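Local structure of EvdO2 (Micromonospora carbonacea, 4XAB) at residues Q74-E79 with E110-A115; S88-R93 with Y229-M234; W37-Y42 with T148-A153. The protein probably catalyses an oxidative cyclization in orthosomycin biosynthesis, as a metal-dependent oxygenase of the phytanoyl-CoA dioxygenase family. All coordinates share one frame; numbering follows the deposited sequence.

In the fold
All three interactions serve one antiparallel sheet of the double-stranded beta-helix. Interaction 1 lies within the sheet and joins strand 74-76 to strand 110-118 through backbone bonds, with a glutamate continuing the pairing; it is partly buried, and one face looks toward the nickel pocket. Strand 110-118 pairs next with strand 226-234, which interaction 2 packs against helix 89-102 in a buried contact of aromatic and leucine side chains, with one histidine, on the side away from the metal. Interaction 3, also buried, fixes helix 32-45 to the end of strand 139-149, a neighbour of 226-234, and mixes leucine packing with an arginine grip. H90 and T148 hydrogen-bond between interactions 2 and 3.

Interaction 1. Residues Q74-E79 with E110-A115; sequences QIIKPE and EFYGHA
I75 and A115 face each other as an antiparallel hydrogen-bonded pair. I75 N donates to A115 O over 2.8 Å, and A115 N returns a bond of 2.9 Å to I75 O that is all but straight, 178° at the hydrogen. I76 and H114 follow as the non-hydrogen-bonded pair. K77 N, already past the end of strand 74-76, still reaches G113 O at 3.0 Å, but it sits above the carbonyl plane and the bond is bent to 138°. There K77 adopts a left-handed backbone conformation and the chain turns. A side chain then carries the pairing one step further: E79 OE2 accepts from G113 N at 2.9 Å, on the syn side of the carboxylate. With its CG wedged between backbone N and carbonyl carbon (chi1 60°) and a bend at chi2, E79 folds its carboxylate back onto strand 110-118.

The two strands belong to the curled antiparallel sheet of a double-stranded beta-helix, and they present different surroundings on their two faces. I76, Y112 and H114 share the face toward the metal; the H114 side chain is about 7 Å from the nickel ion held by H129, D131 and H215. Here I76 CD1 meets Y112 CE2 at 3.9 Å, while the extended K77 chain crosses the base of Y112 at about a right angle. H114 turns a ring edge to the I75 carbonyl, with H114 CD2 3.5 Å from I75 O and that oxygen in the ring plane.

On the reverse face P78 CG packs on A115 CB at 3.9 Å, next to I75. Helix 32-45 closes over these three residues with L45 and Y42. Along its other edge strand 110-118 bonds to strand 226-234, Y112 with V232 and H114 with V230.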
loop_
_atom_site.group_PDB
_atom_site.type_symbol
_atom_site.label_atom_id
_atom_site.label_comp_id
_atom_site.label_asym_id
_atom_site.label_seq_id
_atom_site.Cartn_x
_atom_site.Cartn_y
_atom_site.Cartn_z
ATOM N N GLN A 74 -8.364 -7.695 3.041
ATOM C CA GLN A 74 -8.261 -6.518 2.201
ATOM C C GLN A 74 -9.414 -6.405 1.229
ATOM O O GLN A 74 -10.031 -7.399 0.845
ATOM C CB GLN A 74 -6.921 -6.506 1.453
ATOM C CG GLN A 74 -6.579 -7.754 0.683
ATOM C CD GLN A 74 -5.077 -7.930 0.517
ATOM O OE1 GLN A 74 -4.523 -8.978 0.846
ATOM N NE2 GLN A 74 -4.412 -6.899 0.008
ATOM N N ILE A 75 -9.713 -5.169 0.860
ATOM C CA ILE A 75 -10.771 -4.872 -0.092
ATOM C C ILE A 75 -10.204 -4.048 -1.239
ATOM O O ILE A 75 -9.748 -2.928 -1.036
ATOM C CB ILE A 75 -11.927 -4.106 0.577
ATOM C CG1 ILE A 75 -12.510 -4.930 1.728
ATOM C CG2 ILE A 75 -12.998 -3.768 -0.433
ATOM C CD1 ILE A 75 -13.397 -4.141 2.663
ATOM N N ILE A 76 -10.205 -4.611 -2.441
ATOM C CA ILE A 76 -9.759 -3.854 -3.602
ATOM C C ILE A 76 -10.882 -2.904 -4.019
ATOM O O ILE A 76 -12.051 -3.282 -4.048
ATOM C CB ILE A 76 -9.349 -4.774 -4.773
ATOM C CG1 ILE A 76 -8.877 -3.946 -5.971
ATOM C CG2 ILE A 76 -10.489 -5.694 -5.168
ATOM C CD1 ILE A 76 -7.725 -3.015 -5.648
ATOM N N LYS A 77 -10.516 -1.661 -4.311
ATOM C CA LYS A 77 -11.467 -0.617 -4.690
ATOM C C LYS A 77 -12.659 -0.489 -3.736
ATOM O O LYS A 77 -13.809 -0.642 -4.148
ATOM C CB LYS A 77 -11.955 -0.855 -6.121
ATOM C CG LYS A 77 -10.867 -0.632 -7.143
ATOM C CD LYS A 77 -11.302 -1.035 -8.549
ATOM C CE LYS A 77 -10.210 -0.721 -9.560
ATOM N NZ LYS A 77 -10.403 -1.435 -10.852
ATOM N N PRO A 78 -12.387 -0.172 -2.459
ATOM C CA PRO A 78 -13.473 -0.018 -1.484
ATOM C C PRO A 78 -14.412 1.133 -1.846
ATOM O O PRO A 78 -15.538 1.194 -1.347
ATOM C CB PRO A 78 -12.729 0.265 -0.177
ATOM C CG PRO A 78 -11.445 0.901 -0.625
ATOM C CD PRO A 78 -11.077 0.150 -1.865
ATOM N N GLU A 79 -13.954 2.018 -2.730
ATOM C CA GLU A 79 -14.764 3.137 -3.184
ATOM C C GLU A 79 -16.024 2.671 -3.920
ATOM O O GLU A 79 -16.934 3.463 -4.156
ATOM C CB GLU A 79 -13.935 4.064 -4.082
ATOM C CG GLU A 79 -13.366 3.404 -5.333
ATOM C CD GLU A 79 -11.954 2.879 -5.128
ATOM O OE1 GLU A 79 -11.602 2.547 -3.980
ATOM O OE2 GLU A 79 -11.201 2.793 -6.122
ATOM N N GLU A 110 -4.471 8.045 -13.563
ATOM C CA GLU A 110 -5.473 7.050 -13.223
ATOM C C GLU A 110 -5.292 6.669 -11.763
ATOM O O GLU A 110 -4.194 6.788 -11.225
ATOM C CB GLU A 110 -5.345 5.826 -14.123
ATOM C CG GLU A 110 -5.697 6.132 -15.567
ATOM C CD GLU A 110 -5.387 4.987 -16.502
ATOM O OE1 GLU A 110 -5.558 3.819 -16.096
ATOM O OE2 GLU A 110 -4.964 5.266 -17.643
ATOM N N PHE A 111 -6.360 6.217 -11.119
ATOM C CA PHE A 111 -6.272 5.931 -9.694
ATOM C C PHE A 111 -7.277 4.897 -9.230
ATOM O O PHE A 111 -8.281 4.637 -9.892
ATOM C CB PHE A 111 -6.457 7.226 -8.885
ATOM C CG PHE A 111 -7.667 8.024 -9.289
ATOM C CD1 PHE A 111 -7.554 9.065 -10.200
ATOM C CD2 PHE A 111 -8.918 7.725 -8.776
ATOM C CE1 PHE A 111 -8.668 9.795 -10.581
ATOM C CE2 PHE A 111 -10.035 8.448 -9.163
ATOM C CZ PHE A 111 -9.907 9.485 -10.060
ATOM N N TYR A 112 -6.987 4.306 -8.078
ATOM C CA TYR A 112 -7.958 3.473 -7.387
ATOM C C TYR A 112 -7.570 3.348 -5.918
ATOM O O TYR A 112 -6.445 3.682 -5.522
ATOM C CB TYR A 112 -8.067 2.087 -8.040
ATOM C CG TYR A 112 -6.783 1.293 -8.030
ATOM C CD1 TYR A 112 -5.864 1.408 -9.069
ATOM C CD2 TYR A 112 -6.488 0.421 -6.983
ATOM C CE1 TYR A 112 -4.686 0.689 -9.060
ATOM C CE2 TYR A 112 -5.309 -0.305 -6.969
ATOM C CZ TYR A 112 -4.419 -0.168 -8.013
ATOM O OH TYR A 112 -3.249 -0.885 -8.006
ATOM N N GLY A 113 -8.507 2.859 -5.115
ATOM C CA GLY A 113 -8.301 2.719 -3.684
ATOM C C GLY A 113 -8.054 1.274 -3.303
ATOM O O GLY A 113 -8.315 0.358 -4.076
ATOM N N HIS A 114 -7.550 1.065 -2.097
ATOM C CA HIS A 114 -7.268 -0.275 -1.614
ATOM C C HIS A 114 -7.294 -0.225 -0.082
ATOM O O HIS A 114 -6.592 0.581 0.526
ATOM C CB HIS A 114 -5.915 -0.767 -2.158
ATOM C CG HIS A 114 -5.534 -2.143 -1.704
ATOM N ND1 HIS A 114 -4.231 -2.595 -1.720
ATOM C CD2 HIS A 114 -6.281 -3.168 -1.232
ATOM C CE1 HIS A 114 -4.192 -3.836 -1.268
ATOM N NE2 HIS A 114 -5.423 -4.209 -0.968
ATOM N N ALA A 115 -8.128 -1.063 0.528
ATOM C CA ALA A 115 -8.274 -1.071 1.980
ATOM C C ALA A 115 -7.646 -2.318 2.564
ATOM O O ALA A 115 -7.811 -3.422 2.033
ATOM C CB ALA A 115 -9.732 -0.976 2.373
#

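Interaction 2. Residues S88-R93 with Y229-M234; sequences SPHFAR and YVLVFM
H90 and F91, at the start of helix 89-102, lie on Y229, L231 and F233 of strand 226-234 in a buried helix-on-sheet contact made chiefly by the carbon atoms of rings and a leucine. The axes of the two short segments pass 10.5 Å apart at an angle of 41°, a separation bridged entirely by side chains.

F91 does most of the bridging. Its CG stands opposite the backbone N (chi1 170°), which sends the ring off the helix toward the side chains on the sheet. L231 CD2 comes in at the ring edge, in plane, 4.0 Å from F91 CD1. Further out along the same ring, F91 CE1 touches F233 CZ at 3.9 Å; the two phenyl planes are inclined at 41° and their centroids are 5.7 Å apart, a slanted meeting of rings. F111 completes the aromatic group, packing edge-to-face on F91.

H90 touches the same leucine at its CD1 methyl. H90 CE1 lies 3.9 Å from both L231 CD1 and Y229 CD2, and it approaches the tyrosine at the ring edge. The imidazole is held in this setting by its NE2, which hydrogen-bonds to T148 OG1. The helix start is capped: S88 OG, at the N-cap, accepts from F91 N at 2.9 Å, fixing the turn that carries both rings.

The intervening V230 and V232 lie on the other face of the strand, against H114 and Y112, and the nickel is about 13 Å from the L231 side chain. A helix laid over the outer surface of the main sheet, with the metal on the inner side, is the arrangement of the double-stranded beta-helix oxygenases.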
loop_
_atom_site.group_PDB
_atom_site.type_symbol
_atom_site.label_atom_id
_atom_site.label_comp_id
_atom_site.label_asym_id
_atom_site.label_seq_id
_atom_site.Cartn_x
_atom_site.Cartn_y
_atom_site.Cartn_z
ATOM N N SER A 88 -13.588 12.949 -1.353
ATOM C CA SER A 88 -13.032 13.586 -0.163
ATOM C C SER A 88 -11.908 14.592 -0.395
ATOM O O SER A 88 -11.172 14.508 -1.376
ATOM C CB SER A 88 -12.517 12.509 0.785
ATOM O OG SER A 88 -11.343 11.908 0.266
ATOM N N PRO A 89 -11.765 15.550 0.532
ATOM C CA PRO A 89 -10.579 16.410 0.516
ATOM C C PRO A 89 -9.284 15.608 0.641
ATOM O O PRO A 89 -8.258 16.056 0.127
ATOM C CB PRO A 89 -10.787 17.318 1.738
ATOM C CG PRO A 89 -12.280 17.382 1.896
ATOM C CD PRO A 89 -12.764 16.000 1.519
ATOM N N HIS A 90 -9.326 14.458 1.316
ATOM C CA HIS A 90 -8.132 13.625 1.476
ATOM C C HIS A 90 -7.732 13.040 0.125
ATOM O O HIS A 90 -6.554 13.010 -0.222
ATOM C CB HIS A 90 -8.354 12.501 2.498
ATOM C CG HIS A 90 -7.266 11.460 2.501
ATOM N ND1 HIS A 90 -7.358 10.290 1.780
ATOM C CD2 HIS A 90 -6.058 11.428 3.118
ATOM C CE1 HIS A 90 -6.262 9.572 1.963
ATOM N NE2 HIS A 90 -5.457 10.241 2.768
ATOM N N PHE A 91 -8.708 12.589 -0.651
ATOM C CA PHE A 91 -8.381 12.086 -1.979
ATOM C C PHE A 91 -7.738 13.185 -2.822
ATOM O O PHE A 91 -6.704 12.971 -3.458
ATOM C CB PHE A 91 -9.614 11.549 -2.705
ATOM C CG PHE A 91 -9.361 11.250 -4.160
ATOM C CD1 PHE A 91 -8.810 10.038 -4.543
ATOM C CD2 PHE A 91 -9.655 12.196 -5.145
ATOM C CE1 PHE A 91 -8.566 9.766 -5.878
ATOM C CE2 PHE A 91 -9.402 11.926 -6.472
ATOM C CZ PHE A 91 -8.865 10.712 -6.838
ATOM N N ALA A 92 -8.362 14.359 -2.822
ATOM C CA ALA A 92 -7.904 15.462 -3.652
ATOM C C ALA A 92 -6.493 15.867 -3.261
ATOM O O ALA A 92 -5.664 16.188 -4.116
ATOM C CB ALA A 92 -8.854 16.648 -3.531
ATOM N N ARG A 93 -6.242 15.852 -1.953
ATOM C CA ARG A 93 -4.961 16.207 -1.376
ATOM C C ARG A 93 -3.904 15.208 -1.837
ATOM O O ARG A 93 -2.796 15.580 -2.228
ATOM C CB ARG A 93 -5.080 16.224 0.161
ATOM C CG ARG A 93 -3.931 16.816 0.936
ATOM C CD ARG A 93 -4.251 16.815 2.451
ATOM N NE ARG A 93 -5.557 17.426 2.738
ATOM C CZ ARG A 93 -6.549 16.826 3.397
ATOM N NH1 ARG A 93 -6.398 15.589 3.864
ATOM N NH2 ARG A 93 -7.702 17.463 3.592
ATOM N N TYR A 229 -5.412 2.843 4.388
ATOM C CA TYR A 229 -6.168 3.149 3.190
ATOM C C TYR A 229 -5.155 3.569 2.144
ATOM O O TYR A 229 -4.399 4.521 2.347
ATOM C CB TYR A 229 -7.196 4.247 3.440
ATOM C CG TYR A 229 -7.946 4.702 2.209
ATOM C CD1 TYR A 229 -8.753 3.821 1.498
ATOM C CD2 TYR A 229 -7.872 6.017 1.771
ATOM C CE1 TYR A 229 -9.451 4.234 0.382
ATOM C CE2 TYR A 229 -8.573 6.441 0.653
ATOM C CZ TYR A 229 -9.359 5.547 -0.034
ATOM O OH TYR A 229 -10.059 5.952 -1.147
ATOM N N VAL A 230 -5.113 2.832 1.044
ATOM C CA VAL A 230 -4.069 3.030 0.055
ATOM C C VAL A 230 -4.674 3.630 -1.201
ATOM O O VAL A 230 -5.676 3.136 -1.712
ATOM C CB VAL A 230 -3.353 1.699 -0.302
ATOM C CG1 VAL A 230 -2.226 1.963 -1.277
ATOM C CG2 VAL A 230 -2.810 1.022 0.957
ATOM N N LEU A 231 -4.074 4.708 -1.692
ATOM C CA LEU A 231 -4.468 5.266 -2.977
ATOM C C LEU A 231 -3.322 5.083 -3.945
ATOM O O LEU A 231 -2.176 5.389 -3.634
ATOM C CB LEU A 231 -4.830 6.742 -2.838
ATOM C CG LEU A 231 -6.182 7.004 -2.184
ATOM C CD1 LEU A 231 -6.279 8.473 -1.776
ATOM C CD2 LEU A 231 -7.300 6.628 -3.165
ATOM N N VAL A 232 -3.637 4.536 -5.111
ATOM C CA VAL A 232 -2.662 4.334 -6.166
ATOM C C VAL A 232 -2.910 5.328 -7.292
ATOM O O VAL A 232 -4.033 5.497 -7.712
ATOM C CB VAL A 232 -2.744 2.905 -6.701
ATOM C CG1 VAL A 232 -1.841 2.742 -7.911
ATOM C CG2 VAL A 232 -2.393 1.931 -5.580
ATOM N N PHE A 233 -1.859 6.017 -7.721
ATOM C CA PHE A 233 -1.937 6.984 -8.811
ATOM C C PHE A 233 -0.923 6.581 -9.859
ATOM O O PHE A 233 0.233 6.292 -9.528
ATOM C CB PHE A 233 -1.656 8.413 -8.312
ATOM C CG PHE A 233 -2.712 8.950 -7.381
ATOM C CD1 PHE A 233 -2.561 8.863 -5.997
ATOM C CD2 PHE A 233 -3.866 9.530 -7.886
ATOM C CE1 PHE A 233 -3.538 9.355 -5.154
ATOM C CE2 PHE A 233 -4.848 10.021 -7.042
ATOM C CZ PHE A 233 -4.680 9.928 -5.665
ATOM N N MET A 234 -1.330 6.585 -11.122
ATOM C CA MET A 234 -0.436 6.091 -12.155
ATOM C C MET A 234 -0.713 6.724 -13.503
ATOM O O MET A 234 -1.809 7.216 -13.756
ATOM C CB MET A 234 -0.566 4.582 -12.267
ATOM C CG MET A 234 -1.924 4.161 -12.745
ATOM S SD MET A 234 -2.181 2.418 -12.408
ATOM C CE MET A 234 -3.862 2.211 -12.975
#

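Interaction 3. Residues W37-Y42 with T148-A153; sequences WLRQAY and TTLDEA
The Y42 ring carries L150 CD1 over one face, nearly above its centre: the methyl is 3.7 Å from the ring centroid and 12° off the normal, a CH-pi contact. The second flat group, the R39 guanidinium, is met at its edge by L150 O. R39 NE and NH2 converge side-on on that single oxygen, each at 2.8 Å and each with 144° at the hydrogen, and the oxygen stays close to the guanidinium plane. NH2 lies in the carbonyl plane while NE is tilted from it. Two donors from a cation would probably polarise this peptide carbonyl. D151 OD1 is 4.2 Å from R39 NH2 but well out of the guanidinium plane, so it contributes charge alone; its salt bridge is with R227.

L150 is therefore held at both ends. It follows directly on strand 139-149 of the double-stranded beta-helix, where the chain leaves the sheet, and helix 32-45 runs past this point. With CG opposite its carbonyl carbon (chi1 -55°), the leucine sets its two methyls against L38 and Y42 of the helix, while its carbonyl oxygen is left to R39. L150 CD2 abuts L38 CB at 3.6 Å, the two leucines crossing at about a right angle, and L150 CD1 goes to Y42. R39 stretches out fully from CG to NE and slides past L150 in the opposite direction, bringing R39 CG to 4.1 Å from L150 CB.

Beyond this first shell, T149 OG1 donates to D151 O at 2.6 Å and ties the turn together. The Y42 hydroxyl is bonded to A228 O, which helps fix the ring against L150, and R227 of strand 226-234 pairs with the L150 backbone and packs against R39 and Y42.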
loop_
_atom_site.group_PDB
_atom_site.type_symbol
_atom_site.label_atom_id
_atom_site.label_comp_id
_atom_site.label_asym_id
_atom_site.label_seq_id
_atom_site.Cartn_x
_atom_site.Cartn_y
_atom_site.Cartn_z
ATOM N N TRP A 37 -13.493 9.529 10.633
ATOM C CA TRP A 37 -14.500 9.111 9.665
ATOM C C TRP A 37 -14.063 7.855 8.913
ATOM O O TRP A 37 -14.869 6.956 8.660
ATOM C CB TRP A 37 -14.800 10.236 8.675
ATOM C CG TRP A 37 -15.866 9.860 7.704
ATOM C CD1 TRP A 37 -17.212 9.976 7.882
ATOM C CD2 TRP A 37 -15.679 9.286 6.406
ATOM N NE1 TRP A 37 -17.876 9.517 6.771
ATOM C CE2 TRP A 37 -16.957 9.087 5.851
ATOM C CE3 TRP A 37 -14.554 8.924 5.658
ATOM C CZ2 TRP A 37 -17.143 8.544 4.584
ATOM C CZ3 TRP A 37 -14.742 8.385 4.400
ATOM C CH2 TRP A 37 -16.025 8.200 3.875
ATOM N N LEU A 38 -12.785 7.785 8.566
ATOM C CA LEU A 38 -12.266 6.605 7.873
ATOM C C LEU A 38 -12.389 5.377 8.769
ATOM O O LEU A 38 -12.712 4.281 8.297
ATOM C CB LEU A 38 -10.816 6.824 7.450
ATOM C CG LEU A 38 -10.604 7.683 6.202
ATOM C CD1 LEU A 38 -9.133 8.004 6.042
ATOM C CD2 LEU A 38 -11.144 6.977 4.954
ATOM N N ARG A 39 -12.161 5.574 10.066
ATOM C CA ARG A 39 -12.269 4.490 11.036
ATOM C C ARG A 39 -13.687 3.938 11.118
ATOM O O ARG A 39 -13.882 2.722 11.167
ATOM C CB ARG A 39 -11.823 4.957 12.418
ATOM C CG ARG A 39 -10.325 5.086 12.559
ATOM C CD ARG A 39 -9.971 5.574 13.933
ATOM N NE ARG A 39 -8.531 5.726 14.104
ATOM C CZ ARG A 39 -7.968 6.135 15.232
ATOM N NH1 ARG A 39 -8.731 6.423 16.283
ATOM N NH2 ARG A 39 -6.650 6.245 15.316
ATOM N N GLN A 40 -14.668 4.838 11.143
ATOM C CA GLN A 40 -16.071 4.444 11.163
ATOM C C GLN A 40 -16.447 3.686 9.899
ATOM O O GLN A 40 -17.191 2.704 9.952
ATOM C CB GLN A 40 -16.971 5.668 11.327
ATOM C CG GLN A 40 -16.884 6.313 12.696
ATOM C CD GLN A 40 -17.723 7.572 12.792
ATOM O OE1 GLN A 40 -17.692 8.422 11.901
ATOM N NE2 GLN A 40 -18.487 7.691 13.869
ATOM N N ALA A 41 -15.925 4.140 8.765
ATOM C CA ALA A 41 -16.145 3.450 7.499
ATOM C C ALA A 41 -15.554 2.037 7.504
ATOM O O ALA A 41 -16.167 1.098 6.990
ATOM C CB ALA A 41 -15.563 4.258 6.351
ATOM N N TYR A 42 -14.364 1.889 8.079
ATOM C CA TYR A 42 -13.719 0.581 8.159
ATOM C C TYR A 42 -14.453 -0.345 9.124
ATOM O O TYR A 42 -14.489 -1.556 8.917
ATOM C CB TYR A 42 -12.255 0.722 8.581
ATOM C CG TYR A 42 -11.295 0.906 7.426
ATOM C CD1 TYR A 42 -11.499 1.908 6.481
ATOM C CD2 TYR A 42 -10.170 0.089 7.284
ATOM C CE1 TYR A 42 -10.618 2.092 5.424
ATOM C CE2 TYR A 42 -9.280 0.263 6.212
ATOM C CZ TYR A 42 -9.516 1.268 5.289
ATOM O OH TYR A 42 -8.653 1.461 4.222
ATOM N N THR A 148 -2.109 5.539 3.694
ATOM C CA THR A 148 -2.502 6.374 4.839
ATOM C C THR A 148 -2.939 5.464 5.969
ATOM O O THR A 148 -3.826 4.628 5.777
ATOM C CB THR A 148 -3.662 7.333 4.499
ATOM O OG1 THR A 148 -3.277 8.216 3.439
ATOM C CG2 THR A 148 -4.088 8.149 5.736
ATOM N N THR A 149 -2.336 5.607 7.142
ATOM C CA THR A 149 -2.699 4.710 8.233
ATOM C C THR A 149 -3.810 5.333 9.070
ATOM O O THR A 149 -3.863 6.551 9.241
ATOM C CB THR A 149 -1.482 4.363 9.112
ATOM O OG1 THR A 149 -1.852 3.380 10.080
ATOM C CG2 THR A 149 -0.919 5.613 9.822
ATOM N N LEU A 150 -4.715 4.491 9.563
ATOM C CA LEU A 150 -5.797 4.939 10.439
ATOM C C LEU A 150 -5.407 4.771 11.898
ATOM O O LEU A 150 -6.099 5.250 12.801
ATOM C CB LEU A 150 -7.088 4.154 10.170
ATOM C CG LEU A 150 -7.639 4.115 8.751
ATOM C CD1 LEU A 150 -9.093 3.620 8.758
ATOM C CD2 LEU A 150 -7.514 5.475 8.081
ATOM N N ASP A 151 -4.299 4.068 12.114
ATOM C CA ASP A 151 -3.849 3.683 13.445
ATOM C C ASP A 151 -2.378 4.016 13.586
ATOM O O ASP A 151 -1.705 4.236 12.575
ATOM C CB ASP A 151 -4.063 2.183 13.668
ATOM C CG ASP A 151 -5.515 1.784 13.542
ATOM O OD1 ASP A 151 -6.305 2.183 14.415
ATOM O OD2 ASP A 151 -5.874 1.091 12.568
ATOM N N GLU A 152 -1.869 4.046 14.818
ATOM C CA GLU A 152 -0.421 4.042 14.982
ATOM C C GLU A 152 0.154 2.872 14.183
ATOM O O GLU A 152 -0.379 1.759 14.229
ATOM C CB GLU A 152 -0.001 3.924 16.455
ATOM C CG GLU A 152 1.521 3.950 16.606
ATOM C CD GLU A 152 2.001 3.926 18.046
ATOM O OE1 GLU A 152 1.269 3.424 18.925
ATOM O OE2 GLU A 152 3.130 4.405 18.294
ATOM N N ALA A 153 1.231 3.126 13.452
ATOM C CA ALA A 153 1.938 2.073 12.751
ATOM C C ALA A 153 3.362 1.998 13.273
ATOM O O ALA A 153 4.115 2.961 13.176
ATOM C CB ALA A 153 1.929 2.317 11.264
#